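Virulence protein vsdE (Salmonella enterica, PDB 5LQ6) is a secreted effector that acts as a cysteine hydrolase, suppresses host immune responses and contributes to bacterial virulence. Local coordinates at residues S108-V111 and D112-F116; Y155-P158 and I159-E162. The protein carries 4 engineered substitutions. All blocks are in the same frame, centred on the assembly; numbering follows the deposited sequence. Where two conformers were deposited one is given.

Interaction 1 of 2, residues S108-V111 and D112-F116; sequences SAIV and DKIIF
D112 reaches back one turn to S108: its amide N donates to S108 O at 2.8 Å. Three more bonds of the same i to i+4 kind follow. K113 N meets A109 O at 2.9 Å, and I114 N meets I110 O at 3.0 Å. The straightest joins I115 N to V111 O, 2.9 Å apart with 170° at the hydrogen. Every carbonyl of S108-V111 is thus taken up by an amide of D112-I115, and D112 O receives F116 N in turn. Before this ladder begins, A109 N is satisfied by the carboxylate of D107. The residues belong to a short alpha-helix, which packs on helix 29-38 through I110, V111 and I114, and on helix 76-89 through S108, V111 and I115. The acid of D112 turns back beside its own backbone N (chi1 -79°), bringing CG to 3.2 Å from S108 O, but its oxygens are served from outside: OD1 pairs with R212 in a salt bridge and OD2 accepts L120 N. This buried carboxylate therefore ties the helix to strand 209-212 and to L120 further along the chain. Apolar side chains one turn apart lie side by side, pointing the same way. V111 CG1, anti to its amide nitrogen (chi1 168°), lies 4.0 Å from I115 CD1 in one of the conformers of I115.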
# COMPACT_ATOMS: atom_id res chain seq x y z
N SER A 108 5.41 -7.03 -6.99
CA SER A 108 4.59 -7.05 -5.79
C SER A 108 4.44 -8.46 -5.23
O SER A 108 4.22 -8.60 -4.03
CB SER A 108 3.24 -6.34 -5.95
OG SER A 108 2.44 -6.98 -6.89
N ALA A 109 4.50 -9.49 -6.08
CA ALA A 109 4.40 -10.87 -5.60
C ALA A 109 5.60 -11.21 -4.68
O ALA A 109 5.43 -11.80 -3.61
CB ALA A 109 4.37 -11.83 -6.77
N ILE A 110 6.80 -10.85 -5.12
CA ILE A 110 8.00 -11.08 -4.32
C ILE A 110 7.93 -10.25 -3.05
O ILE A 110 8.19 -10.73 -1.94
CB ILE A 110 9.30 -10.79 -5.12
CG1 ILE A 110 9.38 -11.75 -6.30
CG2 ILE A 110 10.54 -10.81 -4.21
CD1 ILE A 110 10.62 -11.53 -7.15
N VAL A 111 7.53 -8.98 -3.18
CA VAL A 111 7.43 -8.15 -2.00
C VAL A 111 6.41 -8.71 -1.02
O VAL A 111 6.67 -8.75 0.19
CB VAL A 111 7.11 -6.65 -2.36
CG1 VAL A 111 6.72 -5.82 -1.16
CG2 VAL A 111 8.27 -6.03 -3.14
N ASP A 112 5.26 -9.15 -1.50
CA ASP A 112 4.25 -9.67 -0.64
C ASP A 112 4.71 -10.99 0.04
O ASP A 112 4.47 -11.21 1.22
CB ASP A 112 2.95 -9.98 -1.42
CG ASP A 112 2.10 -8.78 -1.69
OD1 ASP A 112 2.40 -7.61 -1.23
OD2 ASP A 112 1.04 -9.02 -2.38
N LYS A 113 5.38 -11.85 -0.74
CA LYS A 113 5.87 -13.09 -0.18
C LYS A 113 6.84 -12.82 0.99
O LYS A 113 6.80 -13.50 2.00
CB LYS A 113 6.53 -13.93 -1.26
CG LYS A 113 5.53 -14.68 -2.11
CD LYS A 113 6.16 -15.46 -3.25
CE LYS A 113 5.07 -16.08 -4.09
NZ LYS A 113 5.66 -16.95 -5.13
N ILE A 114 7.68 -11.80 0.84
CA ILE A 114 8.64 -11.49 1.91
C ILE A 114 7.94 -10.87 3.13
O ILE A 114 8.12 -11.30 4.23
CB ILE A 114 9.73 -10.54 1.40
CG1 ILE A 114 10.56 -11.27 0.33
CG2 ILE A 114 10.57 -9.99 2.57
CD1 ILE A 114 11.60 -10.40 -0.30
N ILE A 115 7.13 -9.82 2.90
CA ILE A 115 6.56 -9.08 4.03
C ILE A 115 5.40 -9.81 4.69
O ILE A 115 5.30 -9.85 5.89
CB ILE A 115 6.18 -7.65 3.59
CG1 ILE A 115 7.46 -6.85 3.42
CG2 ILE A 115 5.26 -6.99 4.62
CD1 ILE A 115 7.26 -5.47 2.83
N PHE A 116 4.52 -10.41 3.89
CA PHE A 116 3.32 -11.06 4.43
C PHE A 116 3.37 -12.57 4.47
O PHE A 116 2.58 -13.17 5.22
CB PHE A 116 2.06 -10.61 3.65
CG PHE A 116 1.92 -9.10 3.60
CD1 PHE A 116 1.53 -8.41 4.73
CD2 PHE A 116 2.22 -8.41 2.42
CE1 PHE A 116 1.44 -6.99 4.68
CE2 PHE A 116 2.15 -7.02 2.40
CZ PHE A 116 1.78 -6.37 3.52

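Interaction 2 of 2, residues Y155-P158 and I159-E162; sequences YIAP and IIGE
A157 and G161 face each other as an antiparallel hydrogen-bonded pair. A157 N donates to G161 O at 3.1 Å, coming from above that carbonyl plane, while G161 N returns a bond to A157 O at 3.0 Å. Beyond this pair, at the tip of the loop, I160 N reaches P158 O at 2.8 Å, which makes I159 the central residue of a classic gamma turn (phi 71°, psi -57°). The C=O...donor angle of 94° reflects how sharply the chain bends. G161 has backbone angles at which a CB would press on the carbonyl O of I160. A CA-H...O contact joins E162 CA to Y155 O at 3.3 Å, and E162 OE2 is hydrogen-bonded to S206 OG.

Apolar contacts lie at two levels. Near the turn, I160 CG1 swings between its own backbone N and carbonyl carbon and touches A157 CB at 3.6 Å. At the non-hydrogen-bonded pair, the side chains of I156 and E162 cross, CG1 to CG 4.1 Å.

This hairpin turn links strands 147-157 and 163-172, the middle pair of the four-stranded antiparallel sheet. At its base, the Y155 ring stacks on H165, probably part of a Cys-His-Asp triad with C76 and D185.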
# COMPACT_ATOMS: atom_id res chain seq x y z
N TYR A 155 -0.54 5.09 -13.99
CA TYR A 155 -0.32 6.28 -13.17
C TYR A 155 0.72 7.20 -13.84
O TYR A 155 1.75 6.72 -14.27
CB TYR A 155 0.22 5.83 -11.81
CG TYR A 155 0.59 6.94 -10.83
CD1 TYR A 155 -0.35 7.51 -10.01
CD2 TYR A 155 1.91 7.41 -10.74
CE1 TYR A 155 0.01 8.51 -9.09
CE2 TYR A 155 2.28 8.41 -9.87
CZ TYR A 155 1.33 8.96 -9.05
OH TYR A 155 1.68 9.98 -8.16
N ILE A 156 0.44 8.51 -13.91
CA ILE A 156 1.36 9.44 -14.58
C ILE A 156 2.40 9.91 -13.56
O ILE A 156 2.11 10.76 -12.69
CB ILE A 156 0.56 10.57 -15.22
CG1 ILE A 156 -0.47 10.02 -16.20
CG2 ILE A 156 1.52 11.60 -15.83
CD1 ILE A 156 -1.50 11.05 -16.59
N ALA A 157 3.60 9.35 -13.60
CA ALA A 157 4.68 9.73 -12.74
C ALA A 157 5.46 10.87 -13.42
O ALA A 157 5.49 10.94 -14.68
CB ALA A 157 5.56 8.57 -12.45
N PRO A 158 6.13 11.69 -12.62
CA PRO A 158 6.91 12.76 -13.26
C PRO A 158 7.97 12.23 -14.19
O PRO A 158 8.60 11.20 -13.88
CB PRO A 158 7.52 13.51 -12.07
CG PRO A 158 6.52 13.24 -10.95
CD PRO A 158 6.16 11.81 -11.15
N ILE A 159 8.10 12.91 -15.32
CA ILE A 159 9.07 12.58 -16.40
C ILE A 159 8.74 11.32 -17.19
O ILE A 159 8.55 11.37 -18.40
CB ILE A 159 10.51 12.51 -15.91
CG1 ILE A 159 10.90 13.84 -15.23
CG2 ILE A 159 11.44 12.26 -17.13
CD1 ILE A 159 12.28 13.90 -14.64
N ILE A 160 8.63 10.20 -16.48
CA ILE A 160 8.41 8.91 -17.12
C ILE A 160 7.01 8.70 -17.68
O ILE A 160 6.80 7.94 -18.60
CB ILE A 160 8.82 7.77 -16.23
CG1 ILE A 160 7.88 7.61 -15.04
CG2 ILE A 160 10.27 7.90 -15.76
CD1 ILE A 160 8.12 6.27 -14.30
N GLY A 161 6.01 9.38 -17.13
CA GLY A 161 4.70 9.24 -17.62
C GLY A 161 4.01 7.98 -17.08
O GLY A 161 4.30 7.53 -15.97
N GLU A 162 3.09 7.47 -17.87
CA GLU A 162 2.22 6.32 -17.48
C GLU A 162 3.07 5.16 -17.05
O GLU A 162 3.95 4.68 -17.79
CB GLU A 162 1.27 5.94 -18.62
CG GLU A 162 0.16 6.94 -18.79
CD GLU A 162 -0.83 6.58 -19.90
OE1 GLU A 162 -0.70 5.50 -20.50
OE2 GLU A 162 -1.75 7.40 -20.14

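In the fold
Interaction 1 and interaction 2 are separate local motifs, with centres about 24 Å apart. The helix 108-116 lies nearer the middle of the chain, about 12 Å from its centre, with half of its touching residues buried; the hairpin 155-162 stands about 19 Å out, with more exposed residues. No element is shared, yet both meet the same sheet: D112 pairs with R212 on strand 209-212, whose neighbour, strand 147-157, runs into the hairpin. Helix 76-89, which packs on interaction 1, begins at C76, the proposed partner of the histidine stacked on Y155. A buried carboxylate paired to R212 reinforces the regular ladder of the first; backbone bonds and a tight turn hold the second.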